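Local coordinates for protein extracellular invertase (Aspergillus kawachii, PDB 5XH8) that probably cleaves sucrose-type beta-fructofuranosides as a glycoside hydrolase family 32 enzyme and has high transfructosylation activity, consistent with forming fructooligosaccharides such as 1-kestose, at residues A[122-127]-A[282-287]; A[244-249]-A[271-276]; A[165-170]-A[198-203]. All blocks are in the same frame, centred on the assembly; numbering follows the deposited sequence.

Interaction 1. Residues A[122-127]-A[282-287]; sequences PIHWSI and QLTSIH. With NA (sodium ion), chain B.
Two ring N-H groups, from His124 and Trp125, converge on the hydroxyl of Thr284. His124 NE2 donates to Thr284 OG1 over 2.9 Å, the oxygen tilted 20° from the imidazole plane, while Trp125 NE1 reaches Thr284 OG1 over 3.0 Å nearly in the indole plane. Thr284 OG1 is also hydrogen-bonded to Glu273, so three partners grip this oxygen. The third bond across the contact runs from Gln282 N to Ser126 OG (2.8 Å), and Ser126 OG is also hydrogen-bonded to His124 ND1 at 2.7 Å, so both imidazole nitrogens are held and the ring's rotation is fixed. Packing is built round that same ring: Gln282 CA lies over one face, 3.8 Å from the ring centroid, and Trp125 CD1 lies over the opposite face, toward its rim. His124 CG stands anti to its N (chi1 -161°), which swings the imidazole across to the 282-287 segment. Beyond it, the Gln282 chain brings CG against Ile127 CG2 (3.9 Å). Metal binding closes the segment, where His287 O holds the sodium ion at 2.3 Å, with Gly315, Phe316 and Ser318 also binding it. The arrangement joins loops between strands of the family 32 beta-propeller, beside a bound glycerol.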
loop_
_atom_site.group_PDB
_atom_site.type_symbol
_atom_site.label_atom_id
_atom_site.label_comp_id
_atom_site.label_asym_id
_atom_site.label_seq_id
_atom_site.Cartn_x
_atom_site.Cartn_y
_atom_site.Cartn_z
ATOM N N PRO A 122 4.239 -16.297 -2.828
ATOM C CA PRO A 122 5.566 -16.166 -3.476
ATOM C C PRO A 122 5.649 -15.020 -4.472
ATOM O O PRO A 122 4.639 -14.513 -4.919
ATOM C CB PRO A 122 5.708 -17.500 -4.225
ATOM C CG PRO A 122 4.312 -17.870 -4.572
ATOM C CD PRO A 122 3.455 -17.413 -3.395
ATOM N N ILE A 123 6.870 -14.647 -4.838
ATOM C CA ILE A 123 7.111 -13.633 -5.841
ATOM C C ILE A 123 8.145 -14.228 -6.788
ATOM O O ILE A 123 9.239 -14.627 -6.350
ATOM C CB ILE A 123 7.694 -12.337 -5.203
ATOM C CG1 ILE A 123 6.754 -11.758 -4.120
ATOM C CG2 ILE A 123 8.025 -11.305 -6.271
ATOM C CD1 ILE A 123 7.476 -10.815 -3.183
ATOM N N HIS A 124 7.809 -14.289 -8.074
ATOM C CA HIS A 124 8.769 -14.746 -9.089
ATOM C C HIS A 124 8.364 -14.283 -10.486
ATOM O O HIS A 124 7.192 -14.206 -10.794
ATOM C CB HIS A 124 8.937 -16.271 -9.054
ATOM C CG HIS A 124 10.188 -16.750 -9.710
ATOM N ND1 HIS A 124 10.196 -17.324 -10.962
ATOM C CD2 HIS A 124 11.480 -16.709 -9.305
ATOM C CE1 HIS A 124 11.433 -17.644 -11.292
ATOM N NE2 HIS A 124 12.235 -17.277 -10.307
ATOM N N TRP A 125 9.351 -13.981 -11.314
ATOM C CA TRP A 125 9.113 -13.513 -12.671
ATOM C C TRP A 125 8.266 -14.476 -13.521
ATOM O O TRP A 125 7.533 -14.028 -14.392
ATOM C CB TRP A 125 10.442 -13.181 -13.395
ATOM C CG TRP A 125 11.351 -14.351 -13.601
ATOM C CD1 TRP A 125 12.415 -14.701 -12.826
ATOM C CD2 TRP A 125 11.298 -15.308 -14.657
ATOM N NE1 TRP A 125 13.017 -15.824 -13.311
ATOM C CE2 TRP A 125 12.355 -16.228 -14.436
ATOM C CE3 TRP A 125 10.449 -15.503 -15.755
ATOM C CZ2 TRP A 125 12.584 -17.326 -15.277
ATOM C CZ3 TRP A 125 10.684 -16.600 -16.597
ATOM C CH2 TRP A 125 11.737 -17.497 -16.340
ATOM N N SER A 126 8.384 -15.774 -13.242
ATOM C CA SER A 126 7.729 -16.829 -14.009
ATOM C C SER A 126 6.267 -17.074 -13.676
ATOM O O SER A 126 5.647 -17.861 -14.353
ATOM C CB SER A 126 8.474 -18.152 -13.824
ATOM O OG SER A 126 8.362 -18.648 -12.501
ATOM N N ILE A 127 5.743 -16.451 -12.616
ATOM C CA ILE A 127 4.348 -16.683 -12.187
ATOM C C ILE A 127 3.583 -15.380 -12.161
ATOM O O ILE A 127 4.199 -14.302 -12.215
ATOM C CB ILE A 127 4.274 -17.370 -10.811
ATOM C CG1 ILE A 127 4.948 -16.515 -9.706
ATOM C CG2 ILE A 127 4.860 -18.767 -10.899
ATOM C CD1 ILE A 127 4.731 -17.043 -8.296
ATOM N N GLN A 282 8.690 -20.981 -11.039
ATOM C CA GLN A 282 9.447 -20.512 -9.881
ATOM C C GLN A 282 10.932 -20.857 -9.864
ATOM O O GLN A 282 11.551 -20.770 -8.813
ATOM C CB GLN A 282 8.782 -20.937 -8.556
ATOM C CG GLN A 282 7.413 -20.319 -8.391
ATOM C CD GLN A 282 6.827 -20.535 -7.004
ATOM O OE1 GLN A 282 7.382 -20.108 -6.015
ATOM N NE2 GLN A 282 5.697 -21.169 -6.946
ATOM N N LEU A 283 11.510 -21.189 -11.016
ATOM C CA LEU A 283 12.935 -21.504 -11.083
ATOM C C LEU A 283 13.657 -20.539 -11.969
ATOM O O LEU A 283 13.303 -20.376 -13.144
ATOM C CB LEU A 283 13.189 -22.917 -11.623
ATOM C CG LEU A 283 14.676 -23.347 -11.714
ATOM C CD1 LEU A 283 15.274 -23.436 -10.318
ATOM C CD2 LEU A 283 14.843 -24.680 -12.440
ATOM N N THR A 284 14.680 -19.908 -11.393
ATOM C CA THR A 284 15.681 -19.184 -12.148
ATOM C C THR A 284 16.891 -20.093 -12.272
ATOM O O THR A 284 17.500 -20.426 -11.258
ATOM C CB THR A 284 16.075 -17.879 -11.442
ATOM O OG1 THR A 284 14.928 -17.028 -11.403
ATOM C CG2 THR A 284 17.209 -17.193 -12.207
ATOM N N SER A 285 17.227 -20.510 -13.499
ATOM C CA SER A 285 18.295 -21.515 -13.679
ATOM C C SER A 285 19.630 -20.854 -13.882
ATOM O O SER A 285 20.639 -21.453 -13.559
ATOM C CB SER A 285 17.991 -22.477 -14.841
ATOM O OG SER A 285 17.744 -21.719 -16.005
ATOM N N ILE A 286 19.638 -19.616 -14.380
ATOM C CA ILE A 286 20.878 -18.885 -14.661
ATOM C C ILE A 286 20.862 -17.532 -13.938
ATOM O O ILE A 286 19.978 -16.727 -14.183
ATOM C CB ILE A 286 21.041 -18.645 -16.197
ATOM C CG1 ILE A 286 20.911 -19.971 -16.999
ATOM C CG2 ILE A 286 22.364 -17.964 -16.502
ATOM C CD1 ILE A 286 21.963 -21.022 -16.654
ATOM N N HIS A 287 21.857 -17.272 -13.084
ATOM C CA HIS A 287 21.974 -15.983 -12.402
ATOM C C HIS A 287 23.215 -15.273 -12.929
ATOM O O HIS A 287 24.326 -15.515 -12.443
ATOM C CB HIS A 287 22.065 -16.210 -10.877
ATOM C CG HIS A 287 20.808 -16.739 -10.248
ATOM N ND1 HIS A 287 20.457 -18.075 -10.280
ATOM C CD2 HIS A 287 19.830 -16.115 -9.543
ATOM C CE1 HIS A 287 19.329 -18.251 -9.610
ATOM N NE2 HIS A 287 18.916 -17.072 -9.174
HETATM NA NA NA B . 26.398 -15.809 -11.593
HETATM O O HOH W 1 9.151 -18.013 -5.787
HETATM O O HOH W 2 27.505 -14.380 -13.196
#

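Interaction 2. Residues A[244-249]-A[271-276]; sequences AFNFET and GTEGSD
Glu273 lies alongside Asn246 and crosses Glu248, on a short antiparallel ladder that forms part of a blade of the family 32 beta-propeller. Strand 247-248 pairs here with the end of strand 265-274: Glu248 and Gly271 make a hydrogen-bonded pair through both N-H groups, and Phe247 faces Thr272 as the non-hydrogen-bonded pair, with Thr272 CG2 3.9 Å from Phe247 CD1. Past the ladder, Glu273 exchanges backbone bonds with two residues, its N donating to Asn246 O and its O receiving Phe245 N.

From the main chain, Glu273 CB approaches Asn246 O at 3.9 Å. With CG anti to the carbonyl carbon (chi1 -61°), the extended chain runs over the Glu248 carboxylate, and Glu273 CG comes 3.2 Å from Glu248 OE1. Glu273 CD follows over the same group, the two carboxylate planes stacked 20° apart; no bond joins Glu248 OE1 and Glu273 OE2, both acceptors. Outside partners hold the oxygens in place: Tyr319 and Arg170 bond to Glu248, and Thr284 to Glu273 OE1. A water donates to Glu248 OE1 over 2.6 Å and only weakly to Glu273 OE1. Asn246 OD1 bonds to Thr167 OG1, holding the amide at both ends. At the tip, Glu273 OE2 takes Asn246 ND2 on its anti lone pair at 2.9 Å and stands 25° out of that amide's plane.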
loop_
_atom_site.group_PDB
_atom_site.type_symbol
_atom_site.label_atom_id
_atom_site.label_comp_id
_atom_site.label_asym_id
_atom_site.label_seq_id
_atom_site.Cartn_x
_atom_site.Cartn_y
_atom_site.Cartn_z
ATOM N N ALA A 244 17.682 -11.604 -20.322
ATOM C CA ALA A 244 16.950 -12.654 -19.650
ATOM C C ALA A 244 15.541 -12.192 -19.238
ATOM O O ALA A 244 14.957 -11.310 -19.909
ATOM C CB ALA A 244 17.779 -13.215 -18.493
ATOM N N PHE A 245 14.977 -12.758 -18.172
ATOM C CA PHE A 245 13.542 -12.549 -17.896
ATOM C C PHE A 245 13.189 -11.498 -16.865
ATOM O O PHE A 245 12.022 -11.131 -16.737
ATOM C CB PHE A 245 12.915 -13.866 -17.534
ATOM C CG PHE A 245 12.918 -14.866 -18.667
ATOM C CD1 PHE A 245 14.013 -15.690 -18.882
ATOM C CD2 PHE A 245 11.816 -14.987 -19.509
ATOM C CE1 PHE A 245 14.015 -16.625 -19.910
ATOM C CE2 PHE A 245 11.807 -15.918 -20.552
ATOM C CZ PHE A 245 12.908 -16.740 -20.748
ATOM N N ASN A 246 14.180 -11.011 -16.126
ATOM C CA ASN A 246 13.940 -10.049 -15.044
ATOM C C ASN A 246 15.278 -9.476 -14.599
ATOM O O ASN A 246 16.251 -10.202 -14.557
ATOM C CB ASN A 246 13.246 -10.758 -13.868
ATOM C CG ASN A 246 12.794 -9.797 -12.798
ATOM O OD1 ASN A 246 11.945 -8.936 -13.037
ATOM N ND2 ASN A 246 13.355 -9.941 -11.609
ATOM N N PHE A 247 15.330 -8.176 -14.313
ATOM C CA PHE A 247 16.504 -7.551 -13.716
ATOM C C PHE A 247 16.349 -7.458 -12.180
ATOM O O PHE A 247 15.256 -7.189 -11.682
ATOM C CB PHE A 247 16.727 -6.118 -14.221
ATOM C CG PHE A 247 17.172 -5.990 -15.666
ATOM C CD1 PHE A 247 17.721 -7.051 -16.394
ATOM C CD2 PHE A 247 17.064 -4.750 -16.286
ATOM C CE1 PHE A 247 18.112 -6.875 -17.717
ATOM C CE2 PHE A 247 17.465 -4.573 -17.614
ATOM C CZ PHE A 247 17.998 -5.637 -18.317
ATOM N N GLU A 248 17.472 -7.647 -11.478
ATOM C CA GLU A 248 17.565 -7.579 -10.013
ATOM C C GLU A 248 18.760 -6.697 -9.630
ATOM O O GLU A 248 19.698 -6.517 -10.425
ATOM C CB GLU A 248 17.749 -8.985 -9.440
ATOM C CG GLU A 248 16.588 -9.948 -9.757
ATOM C CD GLU A 248 16.558 -11.132 -8.826
ATOM O OE1 GLU A 248 17.332 -12.093 -9.072
ATOM O OE2 GLU A 248 15.801 -11.067 -7.807
ATOM N N THR A 249 18.696 -6.136 -8.426
ATOM C CA THR A 249 19.801 -5.400 -7.776
ATOM C C THR A 249 20.538 -4.395 -8.672
ATOM O O THR A 249 21.780 -4.295 -8.648
ATOM C CB THR A 249 20.813 -6.367 -7.113
ATOM O OG1 THR A 249 21.506 -7.120 -8.112
ATOM C CG2 THR A 249 20.084 -7.313 -6.175
ATOM N N GLY A 271 21.776 -8.027 -11.746
ATOM C CA GLY A 271 21.574 -9.456 -11.863
ATOM C C GLY A 271 20.507 -9.676 -12.924
ATOM O O GLY A 271 19.531 -8.930 -12.991
ATOM N N THR A 272 20.678 -10.696 -13.754
ATOM C CA THR A 272 19.604 -11.103 -14.658
ATOM C C THR A 272 19.196 -12.534 -14.355
ATOM O O THR A 272 20.046 -13.396 -14.111
ATOM C CB THR A 272 19.981 -10.930 -16.163
ATOM O OG1 THR A 272 20.833 -11.986 -16.605
ATOM C CG2 THR A 272 20.647 -9.628 -16.385
ATOM N N GLU A 273 17.880 -12.763 -14.355
ATOM C CA GLU A 273 17.293 -14.056 -14.055
ATOM C C GLU A 273 16.967 -14.771 -15.368
ATOM O O GLU A 273 16.051 -14.364 -16.095
ATOM C CB GLU A 273 16.026 -13.905 -13.211
ATOM C CG GLU A 273 16.251 -13.244 -11.861
ATOM C CD GLU A 273 15.088 -13.491 -10.920
ATOM O OE1 GLU A 273 14.941 -14.651 -10.459
ATOM O OE2 GLU A 273 14.306 -12.542 -10.699
ATOM N N GLY A 274 17.733 -15.828 -15.645
ATOM C CA GLY A 274 17.609 -16.623 -16.861
ATOM C C GLY A 274 16.972 -17.981 -16.675
ATOM O O GLY A 274 16.769 -18.473 -15.545
ATOM N N SER A 275 16.656 -18.585 -17.814
ATOM C CA SER A 275 15.950 -19.852 -17.863
ATOM C C SER A 275 16.209 -20.508 -19.203
ATOM O O SER A 275 16.382 -19.806 -20.185
ATOM C CB SER A 275 14.458 -19.590 -17.747
ATOM O OG SER A 275 13.720 -20.794 -17.621
ATOM N N ASP A 276 16.216 -21.837 -19.236
ATOM C CA ASP A 276 15.972 -22.579 -20.487
ATOM C C ASP A 276 14.498 -22.525 -20.804
ATOM O O ASP A 276 13.683 -22.224 -19.933
ATOM C CB ASP A 276 16.361 -24.033 -20.348
ATOM C CG ASP A 276 17.784 -24.191 -19.959
ATOM O OD1 ASP A 276 18.654 -23.645 -20.685
ATOM O OD2 ASP A 276 18.021 -24.826 -18.909
HETATM O O HOH W 3 17.419 -14.505 -8.055
#

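Interaction 3. Residues A[165-170]-A[198-203]; sequences NVTAFR and GLHEKG
The methyl group of Thr167 sits squarely on the imidazole of His200, CG2 being 3.8 Å from the ring centroid and directly on its normal. Thr167 CG2 is anti to the carbonyl carbon (chi1 46°, measured to OG1), which drops the methyl over that face while OG1 turns to Gly198 and bonds outside the contact to Asn246. Backbone bonds clamp this tight part at two points. His200 N donates to Asn165 O over 2.9 Å and Thr167 N to Gly198 O over 3.0 Å. Val166 O lies at the imidazole edge, 3.1 Å from His200 CD2. Here strands 166-176 and 191-199, neighbours in a four-stranded antiparallel blade of the beta-propeller, come together at Val166 and Leu199, whose side chains diverge yet still touch, CG1 of Val166 being 3.9 Å from CD2 of Leu199. On the solvent side, exposed Asn165 crosses His200 at about a right angle, amide and ring planes 26° apart, with Asn165 OD1 3.3 Å from His200 CD2. The turn beyond is closed within its own segment by a classic beta bulge, Lys202 N and Gly203 N both donating to Leu199 O, and a glycerol bonds to His200 ND1 and Glu201 N.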
loop_
_atom_site.group_PDB
_atom_site.type_symbol
_atom_site.label_atom_id
_atom_site.label_comp_id
_atom_site.label_asym_id
_atom_site.label_seq_id
_atom_site.Cartn_x
_atom_site.Cartn_y
_atom_site.Cartn_z
ATOM N N ASN A 165 1.906 -4.546 -15.201
ATOM C CA ASN A 165 1.901 -5.945 -14.831
ATOM C C ASN A 165 3.366 -6.388 -14.690
ATOM O O ASN A 165 3.995 -6.960 -15.618
ATOM C CB ASN A 165 1.161 -6.734 -15.906
ATOM C CG ASN A 165 1.071 -8.211 -15.588
ATOM O OD1 ASN A 165 1.339 -8.654 -14.477
ATOM N ND2 ASN A 165 0.685 -8.985 -16.576
ATOM N N VAL A 166 3.935 -6.047 -13.540
ATOM C CA VAL A 166 5.349 -6.294 -13.284
ATOM C C VAL A 166 5.711 -7.768 -13.041
ATOM O O VAL A 166 4.921 -8.512 -12.478
ATOM C CB VAL A 166 5.858 -5.461 -12.102
ATOM C CG1 VAL A 166 5.789 -3.978 -12.447
ATOM C CG2 VAL A 166 5.096 -5.803 -10.812
ATOM N N THR A 167 6.923 -8.160 -13.452
ATOM C CA THR A 167 7.525 -9.439 -13.086
ATOM C C THR A 167 8.108 -9.407 -11.670
ATOM O O THR A 167 8.199 -10.452 -11.006
ATOM C CB THR A 167 8.678 -9.820 -14.025
ATOM O OG1 THR A 167 9.545 -8.695 -14.227
ATOM C CG2 THR A 167 8.136 -10.317 -15.378
ATOM N N ALA A 168 8.517 -8.205 -11.268
ATOM C CA ALA A 168 9.209 -7.896 -10.036
ATOM C C ALA A 168 9.267 -6.387 -9.932
ATOM O O ALA A 168 9.249 -5.679 -10.960
ATOM C CB ALA A 168 10.636 -8.435 -10.057
ATOM N N PHE A 169 9.379 -5.904 -8.692
ATOM C CA PHE A 169 9.425 -4.480 -8.403
ATOM C C PHE A 169 10.124 -4.221 -7.061
ATOM O O PHE A 169 9.478 -3.968 -6.042
ATOM C CB PHE A 169 8.002 -3.926 -8.422
ATOM C CG PHE A 169 7.929 -2.432 -8.388
ATOM C CD1 PHE A 169 8.306 -1.686 -9.486
ATOM C CD2 PHE A 169 7.435 -1.782 -7.287
ATOM C CE1 PHE A 169 8.245 -0.304 -9.456
ATOM C CE2 PHE A 169 7.355 -0.399 -7.252
ATOM C CZ PHE A 169 7.754 0.342 -8.348
ATOM N N ARG A 170 11.457 -4.280 -7.065
ATOM C CA ARG A 170 12.200 -4.303 -5.808
ATOM C C ARG A 170 13.619 -3.794 -5.937
ATOM O O ARG A 170 14.062 -3.440 -7.040
ATOM C CB ARG A 170 12.189 -5.727 -5.240
ATOM C CG ARG A 170 12.690 -6.802 -6.183
ATOM C CD ARG A 170 12.899 -8.136 -5.442
ATOM N NE ARG A 170 13.310 -9.196 -6.364
ATOM C CZ ARG A 170 12.497 -9.967 -7.099
ATOM N NH1 ARG A 170 11.162 -9.889 -6.996
ATOM N NH2 ARG A 170 13.032 -10.867 -7.939
ATOM N N GLY A 198 10.846 -5.897 -14.259
ATOM C CA GLY A 198 10.440 -6.008 -15.655
ATOM C C GLY A 198 8.937 -6.028 -15.777
ATOM O O GLY A 198 8.215 -5.831 -14.783
ATOM N N LEU A 199 8.467 -6.284 -16.991
ATOM C CA LEU A 199 7.045 -6.356 -17.279
ATOM C C LEU A 199 6.747 -7.670 -17.988
ATOM O O LEU A 199 7.482 -8.082 -18.884
ATOM C CB LEU A 199 6.609 -5.165 -18.144
ATOM C CG LEU A 199 6.653 -3.786 -17.517
ATOM C CD1 LEU A 199 6.354 -2.690 -18.553
ATOM C CD2 LEU A 199 5.664 -3.684 -16.362
ATOM N N HIS A 200 5.680 -8.329 -17.562
ATOM C CA HIS A 200 5.252 -9.579 -18.167
ATOM C C HIS A 200 4.981 -9.351 -19.666
ATOM O O HIS A 200 4.419 -8.322 -20.045
ATOM C CB HIS A 200 3.992 -10.110 -17.483
ATOM C CG HIS A 200 4.247 -10.744 -16.152
ATOM N ND1 HIS A 200 4.615 -12.062 -16.019
ATOM C CD2 HIS A 200 4.174 -10.247 -14.893
ATOM C CE1 HIS A 200 4.768 -12.351 -14.739
ATOM N NE2 HIS A 200 4.513 -11.266 -14.035
ATOM N N GLU A 201 5.427 -10.295 -20.496
ATOM C CA GLU A 201 5.291 -10.215 -21.967
ATOM C C GLU A 201 5.985 -9.030 -22.620
ATOM O O GLU A 201 5.688 -8.733 -23.765
ATOM C CB GLU A 201 3.810 -10.155 -22.421
ATOM C CG GLU A 201 2.812 -10.950 -21.624
ATOM C CD GLU A 201 3.257 -12.353 -21.392
ATOM O OE1 GLU A 201 3.847 -12.958 -22.314
ATOM O OE2 GLU A 201 3.022 -12.840 -20.285
ATOM N N LYS A 202 6.865 -8.323 -21.917
ATOM C CA LYS A 202 7.607 -7.247 -22.532
ATOM C C LYS A 202 9.090 -7.475 -22.304
ATOM O O LYS A 202 9.833 -7.611 -23.277
ATOM C CB LYS A 202 7.158 -5.894 -22.011
ATOM C CG LYS A 202 5.700 -5.586 -22.296
ATOM C CD LYS A 202 5.371 -4.156 -21.885
ATOM C CE LYS A 202 3.873 -3.902 -21.689
ATOM N NZ LYS A 202 3.309 -2.961 -22.700
ATOM N N GLY A 203 9.512 -7.506 -21.029
ATOM C CA GLY A 203 10.863 -7.881 -20.660
ATOM C C GLY A 203 11.407 -7.107 -19.474
ATOM O O GLY A 203 10.712 -6.258 -18.886
#

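How the interactions relate
The three contacts form one patch, their centres 8 to 12 Å apart. Interactions 1 and 2 meet where strands 265-274 and 286-298 are sheet neighbours: Glu273 OE1 lies 2.6 Å from Thr284 OG1. Interactions 2 and 3 are tied by the salt bridge between Glu248 OE2 and Arg170 NH2 (2.8 Å) and by Asn246 OD1 at 2.7 Å from Thr167 OG1. Between interactions 1 and 3, Trp125 CB packs 3.8 Å from Thr167 CB. Glycerol molecules come within about 3 Å of the His124 and His200 side chains and about 4 Å of that of Glu248 (nearest atoms). Arg170 and Asp171 match family 32's Arg-Asp-Pro motif; by analogy, Glu248 probably lines the catalytic pocket.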